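Local coordinates for protein possible translation initiation inhibitor (Rhodopseudomonas palustris, PDB 3LME) that is of unknown function but belongs to the YjgF-like family of small alpha/beta proteins, here assembled from three subunits, at residues K4-T9 / E64-T69; D10-P15 / W19-R24; R54-M59 / K95-D100; P88-V93 / P104-L109. The protein carries 1 engineered substitution. One frame throughout, in Å; residues are numbered along the deposited sequence.

Overall arrangement
Contact 1 and contact 2 lie together on the same side of the chain's centre, their own centres about 7 Å apart, joined through the neighbouring strands 4-5 and 22-25. Contact 3 and contact 4 form a second group, with centres about 10 Å apart, and share helix 83-98; Phe56 packs on Val93 between them. Contacts 2 and 4 lie on opposite sides of the chain's centre, about 22 Å apart centre to centre, yet both reach the same mixed sheet. Along the chain, contact 1 crosses contact 3 and contact 3 crosses contact 4, whereas contact 2 closes before either 3 or 4 opens. Early and late parts of the chain are thereby tied into one compact alpha/beta domain.

Contact 1: K4-T9 / E64-T69; sequences KIIAPT and EAAGAT
Ile6 and Ala66 mark the closest approach of the two backbones, with 6.4 Å between their CA atoms. Ile6 lies just beyond strand 4-5, while 64-69 leaves helix 48-64 through a type I turn from Glu64 to Gly67, closed by the bond from Gly67 N to Glu64 O of 3.0 Å. No hydrogen bond joins the segments, so side chains alone make the contact. Ile6 spreads its two branches over two consecutive alanines. With CG1 set beside the backbone N (chi1 -63°), that arm reaches Ala66: Ile6 CD1 comes to 3.5 Å from Ala66 CB, and Ile6 CG1 to 3.8 Å from the same methyl. The other branch, Ile6 CG2, meets Ala65 CB more loosely at 4.2 Å. Val29 of strand 28-35 packs against both Ile6 and Ala66, so the pair sits on the sheet, and the backbone of Ile6 is bonded to that of Gly22. The turn is part of a Schellman motif, completed by the bond from Ala68 N to Ala63 O, with Gly67 (phi 93°) as C-prime residue. The arrangement is thus a Schellman-capped helix end whose two turn alanines pack on Ile6, just past edge strand 4-5 of the sheet.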
# COMPACT_ATOMS: atom_id res chain seq x y z
N LYS A 4 -1.10 -1.62 19.55
CA LYS A 4 -1.98 -2.62 20.13
C LYS A 4 -2.58 -3.41 18.96
O LYS A 4 -3.28 -2.83 18.12
CB LYS A 4 -3.09 -1.92 20.90
CG LYS A 4 -3.85 -2.83 21.86
CD LYS A 4 -5.08 -2.14 22.47
CE LYS A 4 -5.62 -2.95 23.68
NZ LYS A 4 -6.69 -2.26 24.47
N ILE A 5 -2.29 -4.72 18.90
CA ILE A 5 -2.96 -5.61 17.95
C ILE A 5 -4.43 -5.67 18.31
O ILE A 5 -4.77 -5.86 19.45
CB ILE A 5 -2.40 -7.07 18.00
CG1 ILE A 5 -0.94 -7.13 17.49
CG2 ILE A 5 -3.33 -8.07 17.24
CD1 ILE A 5 -0.73 -6.70 16.06
N ILE A 6 -5.30 -5.54 17.32
CA ILE A 6 -6.75 -5.54 17.53
C ILE A 6 -7.24 -6.94 17.78
O ILE A 6 -7.23 -7.78 16.90
CB ILE A 6 -7.46 -4.98 16.31
CG1 ILE A 6 -7.06 -3.52 16.11
CG2 ILE A 6 -8.96 -5.11 16.46
CD1 ILE A 6 -7.31 -3.02 14.74
N ALA A 7 -7.66 -7.20 19.02
CA ALA A 7 -8.21 -8.52 19.39
C ALA A 7 -9.52 -8.86 18.63
O ALA A 7 -10.33 -7.98 18.34
CB ALA A 7 -8.43 -8.58 20.90
N PRO A 8 -9.69 -10.14 18.27
CA PRO A 8 -10.89 -10.51 17.52
C PRO A 8 -12.14 -10.40 18.37
O PRO A 8 -12.09 -10.61 19.58
CB PRO A 8 -10.65 -11.96 17.11
CG PRO A 8 -9.21 -12.16 17.27
CD PRO A 8 -8.76 -11.27 18.40
N THR A 9 -13.25 -10.09 17.72
CA THR A 9 -14.48 -9.71 18.38
C THR A 9 -15.62 -10.52 17.78
O THR A 9 -15.40 -11.26 16.83
CB THR A 9 -14.63 -8.19 18.24
OG1 THR A 9 -14.13 -7.59 19.43
CG2 THR A 9 -16.05 -7.74 17.99
N GLU A 64 -14.01 -0.59 13.31
CA GLU A 64 -14.89 -0.22 14.40
C GLU A 64 -14.45 -0.87 15.75
O GLU A 64 -14.58 -0.26 16.80
CB GLU A 64 -16.34 -0.50 14.01
CG GLU A 64 -17.38 0.02 14.98
CD GLU A 64 -17.64 -0.97 16.14
OE1 GLU A 64 -17.98 -0.49 17.26
OE2 GLU A 64 -17.49 -2.22 15.94
N ALA A 65 -13.91 -2.09 15.69
CA ALA A 65 -13.31 -2.72 16.87
C ALA A 65 -12.02 -2.02 17.38
O ALA A 65 -11.52 -2.33 18.47
CB ALA A 65 -13.03 -4.18 16.60
N ALA A 66 -11.48 -1.09 16.61
CA ALA A 66 -10.37 -0.30 17.11
C ALA A 66 -10.79 1.15 17.29
O ALA A 66 -9.94 2.00 17.56
CB ALA A 66 -9.20 -0.40 16.18
N GLY A 67 -12.08 1.43 17.13
CA GLY A 67 -12.62 2.77 17.38
C GLY A 67 -12.68 3.67 16.17
O GLY A 67 -12.96 4.86 16.30
N ALA A 68 -12.43 3.14 14.97
CA ALA A 68 -12.52 3.92 13.76
C ALA A 68 -13.81 3.63 13.08
O ALA A 68 -14.32 2.52 13.15
CB ALA A 68 -11.39 3.59 12.85
N THR A 69 -14.33 4.63 12.39
CA THR A 69 -15.55 4.47 11.60
C THR A 69 -15.19 4.61 10.12
O THR A 69 -14.05 4.97 9.78
CB THR A 69 -16.56 5.57 11.95
OG1 THR A 69 -15.93 6.85 11.77
CG2 THR A 69 -17.01 5.43 13.38

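Contact 2: D10-P15 / W19-R24; sequences DKTITP and WSIGAR. With SO4 (sulfate ion), chain O.
The long connection between the neighbouring antiparallel strands 4-5 and 22-25 of the YjgF-like sheet folds 10-15 back on the residues that lead into strand 22-25, setting Pro15 on Trp19 and Thr12 and Ile13 on Ile21. No hydrogen bond spans the two segments. The interaction of Pro15 with Trp19 is a CH-pi contact over one ring face: Pro15 CA stands 3.9 Å from the centroid of the six-membered ring of Trp19, 27° off the ring normal. Pro15 CB lies over the same ring toward its rim, 3.6 Å from Trp19 CZ3. Ile13 takes the edge instead, its CG2 lying near the indole plane at 4.2 Å from Trp19 CZ3. Ile21 fills the next position along. Its CG1 is held between the backbone N and the carbonyl carbon (chi1 72°), which leaves CG2 to meet the proline, 3.8 Å from Pro15 CD, while the other arm runs on to Thr12. There the side chains meet tip to tip, Ile21 CD1 at 3.5 Å from Thr12 CG2. Ile6 and Met34 also pack on Ile21, and Arg106 of the second subunit packs on Trp19, placing the indole at a subunit boundary. The indole N-H makes a weak hydrogen bond to a sulfate ion, probably from the crystallisation liquor: Trp19 NE1 to sulfate O2, 3.2 Å, bent to 124° at the hydrogen.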
# COMPACT_ATOMS: atom_id res chain seq x y z
N ASP A 10 -16.82 -10.45 18.35
CA ASP A 10 -17.92 -11.26 17.79
C ASP A 10 -18.57 -10.59 16.56
O ASP A 10 -19.48 -11.15 15.95
CB ASP A 10 -18.92 -11.74 18.85
CG ASP A 10 -19.86 -10.63 19.36
OD1 ASP A 10 -20.87 -10.97 20.03
OD2 ASP A 10 -19.63 -9.42 19.10
N LYS A 11 -18.05 -9.41 16.20
CA LYS A 11 -18.45 -8.70 14.96
C LYS A 11 -17.40 -8.80 13.83
O LYS A 11 -17.64 -8.40 12.69
CB LYS A 11 -18.83 -7.24 15.26
CG LYS A 11 -20.26 -7.04 15.78
CD LYS A 11 -20.31 -6.06 17.00
CE LYS A 11 -21.72 -5.98 17.63
NZ LYS A 11 -21.72 -6.09 19.13
N THR A 12 -16.28 -9.45 14.14
CA THR A 12 -15.02 -9.39 13.43
C THR A 12 -14.58 -10.76 12.89
O THR A 12 -15.07 -11.79 13.36
CB THR A 12 -13.96 -8.83 14.40
OG1 THR A 12 -13.64 -7.48 14.05
CG2 THR A 12 -12.72 -9.66 14.46
N ILE A 13 -13.69 -10.75 11.89
CA ILE A 13 -12.98 -11.94 11.38
C ILE A 13 -12.14 -12.54 12.51
O ILE A 13 -11.75 -11.85 13.42
CB ILE A 13 -12.07 -11.54 10.14
CG1 ILE A 13 -12.88 -11.50 8.86
CG2 ILE A 13 -10.87 -12.46 9.92
CD1 ILE A 13 -13.44 -12.82 8.44
N THR A 14 -11.88 -13.84 12.45
CA THR A 14 -11.01 -14.49 13.43
C THR A 14 -9.79 -15.04 12.72
O THR A 14 -9.92 -15.99 11.95
CB THR A 14 -11.76 -15.60 14.18
OG1 THR A 14 -13.02 -15.08 14.61
CG2 THR A 14 -10.98 -16.08 15.40
N PRO A 15 -8.61 -14.44 12.95
CA PRO A 15 -7.41 -14.78 12.18
C PRO A 15 -7.03 -16.23 12.41
O PRO A 15 -7.09 -16.71 13.53
CB PRO A 15 -6.35 -13.83 12.71
CG PRO A 15 -6.85 -13.32 13.96
CD PRO A 15 -8.33 -13.42 13.97
N TRP A 19 -1.12 -13.96 11.07
CA TRP A 19 -1.54 -12.57 10.92
C TRP A 19 -2.57 -12.10 11.94
O TRP A 19 -3.05 -12.88 12.77
CB TRP A 19 -2.07 -12.33 9.51
CG TRP A 19 -2.96 -13.41 9.02
CD1 TRP A 19 -2.58 -14.58 8.46
CD2 TRP A 19 -4.40 -13.41 9.02
NE1 TRP A 19 -3.68 -15.31 8.10
CE2 TRP A 19 -4.81 -14.62 8.44
CE3 TRP A 19 -5.37 -12.51 9.46
CZ2 TRP A 19 -6.14 -14.95 8.28
CZ3 TRP A 19 -6.69 -12.84 9.29
CH2 TRP A 19 -7.07 -14.05 8.71
N SER A 20 -2.87 -10.81 11.88
CA SER A 20 -3.83 -10.16 12.74
C SER A 20 -4.81 -9.47 11.86
O SER A 20 -4.56 -9.32 10.65
CB SER A 20 -3.12 -9.09 13.54
OG SER A 20 -3.01 -9.53 14.86
N ILE A 21 -5.92 -9.04 12.44
CA ILE A 21 -6.92 -8.31 11.66
C ILE A 21 -6.49 -6.83 11.47
O ILE A 21 -6.88 -6.14 10.50
CB ILE A 21 -8.36 -8.46 12.23
CG1 ILE A 21 -8.54 -7.67 13.52
CG2 ILE A 21 -8.71 -9.93 12.49
CD1 ILE A 21 -9.98 -7.62 13.95
N GLY A 22 -5.65 -6.35 12.39
CA GLY A 22 -5.15 -5.01 12.27
C GLY A 22 -4.54 -4.56 13.56
O GLY A 22 -4.49 -5.30 14.53
N ALA A 23 -4.10 -3.31 13.57
CA ALA A 23 -3.41 -2.75 14.70
C ALA A 23 -3.79 -1.29 14.86
O ALA A 23 -3.97 -0.57 13.88
CB ALA A 23 -1.91 -2.86 14.51
N ARG A 24 -3.92 -0.88 16.12
CA ARG A 24 -3.95 0.52 16.47
C ARG A 24 -2.52 0.97 16.69
O ARG A 24 -1.75 0.32 17.41
CB ARG A 24 -4.73 0.73 17.75
CG ARG A 24 -4.69 2.15 18.25
CD ARG A 24 -6.08 2.64 18.63
NE ARG A 24 -6.20 4.02 18.19
CZ ARG A 24 -7.31 4.57 17.71
NH1 ARG A 24 -8.43 3.88 17.59
NH2 ARG A 24 -7.27 5.84 17.33
S SO4 O . -3.26 -17.96 5.26
O1 SO4 O . -2.22 -18.04 6.30
O2 SO4 O . -3.71 -16.58 5.15
O3 SO4 O . -2.69 -18.36 3.98
O4 SO4 O . -4.37 -18.85 5.59

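Contact 3: R54-M59 / K95-D100; sequences RMFDNM and KDIWGD
Apolar packing comes first, with Phe56 of helix 48-64 meeting Ile97 of helix 83-98 where the segments run nearest, their CA atoms 8.8 Å apart. Ile97 sends out its CG1 arm, set beside the backbone N (chi1 -68°) and extended beyond, so that Ile97 CD1 touches the Phe56 CB methylene at 3.7 Å. The same methyl also lies near the neighbouring acid, 4.3 Å from Asp57 OD1. The aromatic contact is between Phe56 and Trp98, whose side chains cross at about a right angle. Phe56 CE1 lies at the indole edge, near its plane, 4.1 Å from Trp98 CZ3, and Phe56 CD1 is equally distant from that atom. Within its own helix, Ile97 CG2 rests 3.5 Å above one face of the Trp98 indole, toward the rim. Polar groups look to other partners: Asp57 OD1 forms a salt bridge with Arg53 NE, and Trp98 NE1 donates to Lys70 O. Ile122 of strand 120-127 packs against Phe56 from the sheet. With no hydrogen bond or ion pair between the segments, the two helices are held here by burial of hydrocarbon and aromatic surface alone, while Asp57 OD1 and Trp98 NE1 find their partners outside the two segments.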
# COMPACT_ATOMS: atom_id res chain seq x y z
N ARG A 54 -19.60 -7.56 1.55
CA ARG A 54 -19.11 -8.30 2.69
C ARG A 54 -17.64 -8.05 2.97
O ARG A 54 -17.22 -8.08 4.13
CB ARG A 54 -19.37 -9.79 2.50
CG ARG A 54 -19.12 -10.64 3.75
CD ARG A 54 -20.11 -10.24 4.79
NE ARG A 54 -20.32 -11.34 5.71
CZ ARG A 54 -21.36 -12.17 5.67
NH1 ARG A 54 -22.30 -12.04 4.74
NH2 ARG A 54 -21.44 -13.14 6.58
N MET A 55 -16.85 -7.84 1.92
CA MET A 55 -15.45 -7.45 2.07
C MET A 55 -15.38 -6.10 2.80
O MET A 55 -14.64 -5.96 3.78
CB MET A 55 -14.78 -7.37 0.71
CG MET A 55 -13.34 -6.85 0.68
SD MET A 55 -12.75 -6.76 -1.02
CE MET A 55 -13.68 -5.34 -1.62
N PHE A 56 -16.19 -5.14 2.35
CA PHE A 56 -16.25 -3.85 3.04
C PHE A 56 -16.72 -3.94 4.50
O PHE A 56 -16.09 -3.35 5.40
CB PHE A 56 -17.09 -2.87 2.26
CG PHE A 56 -16.36 -2.21 1.15
CD1 PHE A 56 -15.53 -1.14 1.40
CD2 PHE A 56 -16.49 -2.67 -0.15
CE1 PHE A 56 -14.87 -0.51 0.36
CE2 PHE A 56 -15.81 -2.05 -1.22
CZ PHE A 56 -15.01 -0.98 -0.97
N ASP A 57 -17.80 -4.68 4.75
CA ASP A 57 -18.30 -4.89 6.10
C ASP A 57 -17.22 -5.56 6.99
O ASP A 57 -17.00 -5.12 8.13
CB ASP A 57 -19.58 -5.72 6.10
CG ASP A 57 -20.80 -4.99 5.48
OD1 ASP A 57 -20.82 -3.74 5.31
OD2 ASP A 57 -21.79 -5.70 5.19
N ASN A 58 -16.55 -6.61 6.51
CA ASN A 58 -15.51 -7.19 7.33
C ASN A 58 -14.46 -6.15 7.72
O ASN A 58 -14.04 -6.11 8.88
CB ASN A 58 -14.82 -8.34 6.63
CG ASN A 58 -15.63 -9.60 6.60
OD1 ASN A 58 -15.42 -10.46 5.76
ND2 ASN A 58 -16.56 -9.73 7.51
N MET A 59 -14.02 -5.35 6.74
CA MET A 59 -12.95 -4.36 6.94
C MET A 59 -13.46 -3.37 7.99
O MET A 59 -12.75 -3.10 8.98
CB MET A 59 -12.55 -3.64 5.61
CG MET A 59 -11.45 -2.55 5.72
SD MET A 59 -11.23 -1.37 4.35
CE MET A 59 -12.84 -0.59 4.21
N LYS A 95 -21.25 3.64 -2.93
CA LYS A 95 -22.43 4.52 -2.86
C LYS A 95 -23.38 4.07 -1.74
O LYS A 95 -24.00 4.90 -1.07
CB LYS A 95 -23.19 4.59 -4.18
CG LYS A 95 -22.75 5.75 -5.08
CD LYS A 95 -23.44 5.71 -6.42
CE LYS A 95 -22.56 6.33 -7.52
NZ LYS A 95 -22.79 7.82 -7.73
N ASP A 96 -23.48 2.76 -1.54
CA ASP A 96 -24.37 2.24 -0.54
C ASP A 96 -23.91 2.60 0.87
O ASP A 96 -24.73 2.82 1.77
CB ASP A 96 -24.45 0.72 -0.65
CG ASP A 96 -25.39 0.22 -1.75
OD1 ASP A 96 -26.20 1.02 -2.34
OD2 ASP A 96 -25.28 -1.01 -2.02
N ILE A 97 -22.60 2.64 1.06
CA ILE A 97 -22.03 2.77 2.38
C ILE A 97 -21.82 4.24 2.71
O ILE A 97 -22.22 4.70 3.77
CB ILE A 97 -20.73 1.92 2.53
CG1 ILE A 97 -21.09 0.43 2.47
CG2 ILE A 97 -19.97 2.27 3.81
CD1 ILE A 97 -19.94 -0.51 2.67
N TRP A 98 -21.25 4.97 1.77
CA TRP A 98 -20.82 6.34 1.99
C TRP A 98 -21.88 7.37 1.55
O TRP A 98 -21.72 8.56 1.76
CB TRP A 98 -19.46 6.59 1.31
CG TRP A 98 -18.28 6.24 2.19
CD1 TRP A 98 -17.67 7.06 3.09
CD2 TRP A 98 -17.59 4.98 2.26
NE1 TRP A 98 -16.65 6.40 3.72
CE2 TRP A 98 -16.58 5.12 3.24
CE3 TRP A 98 -17.71 3.75 1.60
CZ2 TRP A 98 -15.69 4.07 3.57
CZ3 TRP A 98 -16.84 2.71 1.93
CH2 TRP A 98 -15.85 2.87 2.92
N GLY A 99 -22.95 6.90 0.94
CA GLY A 99 -23.96 7.79 0.43
C GLY A 99 -23.37 8.63 -0.67
O GLY A 99 -22.69 8.11 -1.56
N ASP A 100 -23.63 9.93 -0.62
CA ASP A 100 -23.09 10.87 -1.59
C ASP A 100 -21.71 11.42 -1.18
O ASP A 100 -21.19 12.33 -1.84
CB ASP A 100 -24.08 12.00 -1.86
CG ASP A 100 -24.20 12.98 -0.68
OD1 ASP A 100 -23.59 12.75 0.42
OD2 ASP A 100 -24.94 13.99 -0.86

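Contact 4: P88-V93 / P104-L109; sequences PVVNKV and PPRTVL. With SO4 (sulfate ion), chain N.
Arg106, at the start of strand 106-110, reaches Asn91 and Val90 on helix 83-98 within the beta-alpha-beta unit formed with strand 73-80. From CB, which points toward the helix, the chain runs extended through CG to CD, then bends at chi3 (98°) to lay the guanidinium beside the helix. Val108 CG2, on the same side of the strand, lies 3.8 Å above one face of that group. At the tip both terminal nitrogens grip one oxygen: Arg106 NH2 donates to Asn91 OD1 at 2.9 Å, and Arg106 NH1 to Asn91 OD1 at 3.0 Å. The oxygen lies in the guanidinium plane, and the amide is turned only 15° from it, so the two flat groups are nearly coplanar. Arg106 NH2 also passes Val90 CG1 at 3.8 Å and bonds to Gln94 OE1. Arg106 NH1 forms a salt bridge with a sulfate that His35 of the third subunit also holds, so the arginine, fixed in orientation by Asn91 and Gln94, presents its charge to an anion at a subunit interface. A second sulfate sits at the strand backbone, where Val108 N donates to its O1 at 2.6 Å with an N-H...O angle of 162°.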
# COMPACT_ATOMS: atom_id res chain seq x y z
N PRO A 88 -17.16 -1.13 -11.31
CA PRO A 88 -18.52 -0.60 -11.12
C PRO A 88 -19.24 -1.17 -9.87
O PRO A 88 -20.12 -0.51 -9.29
CB PRO A 88 -19.26 -1.01 -12.40
CG PRO A 88 -18.33 -1.93 -13.14
CD PRO A 88 -16.96 -1.65 -12.67
N VAL A 89 -18.88 -2.39 -9.48
CA VAL A 89 -19.50 -3.00 -8.33
C VAL A 89 -18.98 -2.29 -7.08
O VAL A 89 -19.77 -1.83 -6.25
CB VAL A 89 -19.26 -4.53 -8.28
CG1 VAL A 89 -20.01 -5.14 -7.11
CG2 VAL A 89 -19.68 -5.21 -9.62
N VAL A 90 -17.66 -2.16 -6.98
CA VAL A 90 -17.03 -1.39 -5.90
C VAL A 90 -17.63 0.02 -5.81
O VAL A 90 -17.93 0.54 -4.73
CB VAL A 90 -15.48 -1.34 -6.10
CG1 VAL A 90 -14.82 -0.44 -5.08
CG2 VAL A 90 -14.88 -2.71 -6.04
N ASN A 91 -17.82 0.66 -6.95
CA ASN A 91 -18.51 1.93 -6.97
C ASN A 91 -19.88 1.83 -6.31
O ASN A 91 -20.16 2.54 -5.33
CB ASN A 91 -18.59 2.48 -8.40
CG ASN A 91 -17.23 2.88 -8.94
OD1 ASN A 91 -16.25 3.04 -8.21
ND2 ASN A 91 -17.17 3.05 -10.24
N LYS A 92 -20.70 0.91 -6.81
CA LYS A 92 -22.05 0.73 -6.31
C LYS A 92 -22.04 0.45 -4.78
O LYS A 92 -22.81 1.05 -4.01
CB LYS A 92 -22.71 -0.38 -7.11
CG LYS A 92 -23.89 -1.04 -6.50
CD LYS A 92 -25.21 -0.51 -7.06
CE LYS A 92 -26.30 -0.49 -5.95
NZ LYS A 92 -26.06 -1.44 -4.77
N VAL A 93 -21.16 -0.42 -4.33
CA VAL A 93 -21.13 -0.74 -2.91
C VAL A 93 -20.71 0.46 -2.06
O VAL A 93 -21.24 0.66 -0.96
CB VAL A 93 -20.27 -1.95 -2.62
CG1 VAL A 93 -20.05 -2.08 -1.13
CG2 VAL A 93 -20.97 -3.23 -3.19
N PRO A 104 -13.35 8.30 0.75
CA PRO A 104 -11.91 8.23 1.05
C PRO A 104 -11.04 8.17 -0.20
O PRO A 104 -11.53 7.77 -1.27
CB PRO A 104 -11.76 6.94 1.83
CG PRO A 104 -13.13 6.34 1.90
CD PRO A 104 -13.99 6.99 0.88
N PRO A 105 -9.76 8.57 -0.10
CA PRO A 105 -8.82 8.37 -1.18
C PRO A 105 -8.69 6.88 -1.46
O PRO A 105 -8.70 6.07 -0.54
CB PRO A 105 -7.50 8.90 -0.60
CG PRO A 105 -7.90 9.76 0.52
CD PRO A 105 -9.10 9.12 1.10
N ARG A 106 -8.53 6.51 -2.73
CA ARG A 106 -8.75 5.14 -3.12
C ARG A 106 -7.89 4.79 -4.31
O ARG A 106 -7.69 5.60 -5.19
CB ARG A 106 -10.23 4.99 -3.50
CG ARG A 106 -10.57 3.72 -4.22
CD ARG A 106 -12.01 3.70 -4.65
NE ARG A 106 -12.22 4.09 -6.03
CZ ARG A 106 -13.33 3.82 -6.69
NH1 ARG A 106 -13.48 4.21 -7.96
NH2 ARG A 106 -14.32 3.17 -6.08
N THR A 107 -7.41 3.55 -4.36
CA THR A 107 -6.75 3.05 -5.55
C THR A 107 -7.25 1.64 -5.88
O THR A 107 -7.26 0.79 -5.01
CB THR A 107 -5.20 3.19 -5.42
OG1 THR A 107 -4.57 2.40 -6.42
CG2 THR A 107 -4.72 2.72 -4.06
N VAL A 108 -7.70 1.42 -7.12
CA VAL A 108 -8.23 0.12 -7.59
C VAL A 108 -7.33 -0.52 -8.67
O VAL A 108 -7.23 -0.00 -9.77
CB VAL A 108 -9.71 0.25 -8.17
CG1 VAL A 108 -10.23 -1.08 -8.66
CG2 VAL A 108 -10.71 0.82 -7.15
N LEU A 109 -6.69 -1.64 -8.36
CA LEU A 109 -5.84 -2.31 -9.38
C LEU A 109 -6.32 -3.71 -9.69
O LEU A 109 -6.89 -4.37 -8.83
CB LEU A 109 -4.39 -2.42 -8.92
CG LEU A 109 -3.97 -1.38 -7.91
CD1 LEU A 109 -3.20 -2.08 -6.85
CD2 LEU A 109 -3.16 -0.29 -8.55
S SO4 N . -8.40 3.91 -9.88
O1 SO4 N . -7.49 3.04 -9.15
O2 SO4 N . -8.69 5.13 -9.08
O3 SO4 N . -7.83 4.26 -11.17
O4 SO4 N . -9.66 3.20 -10.14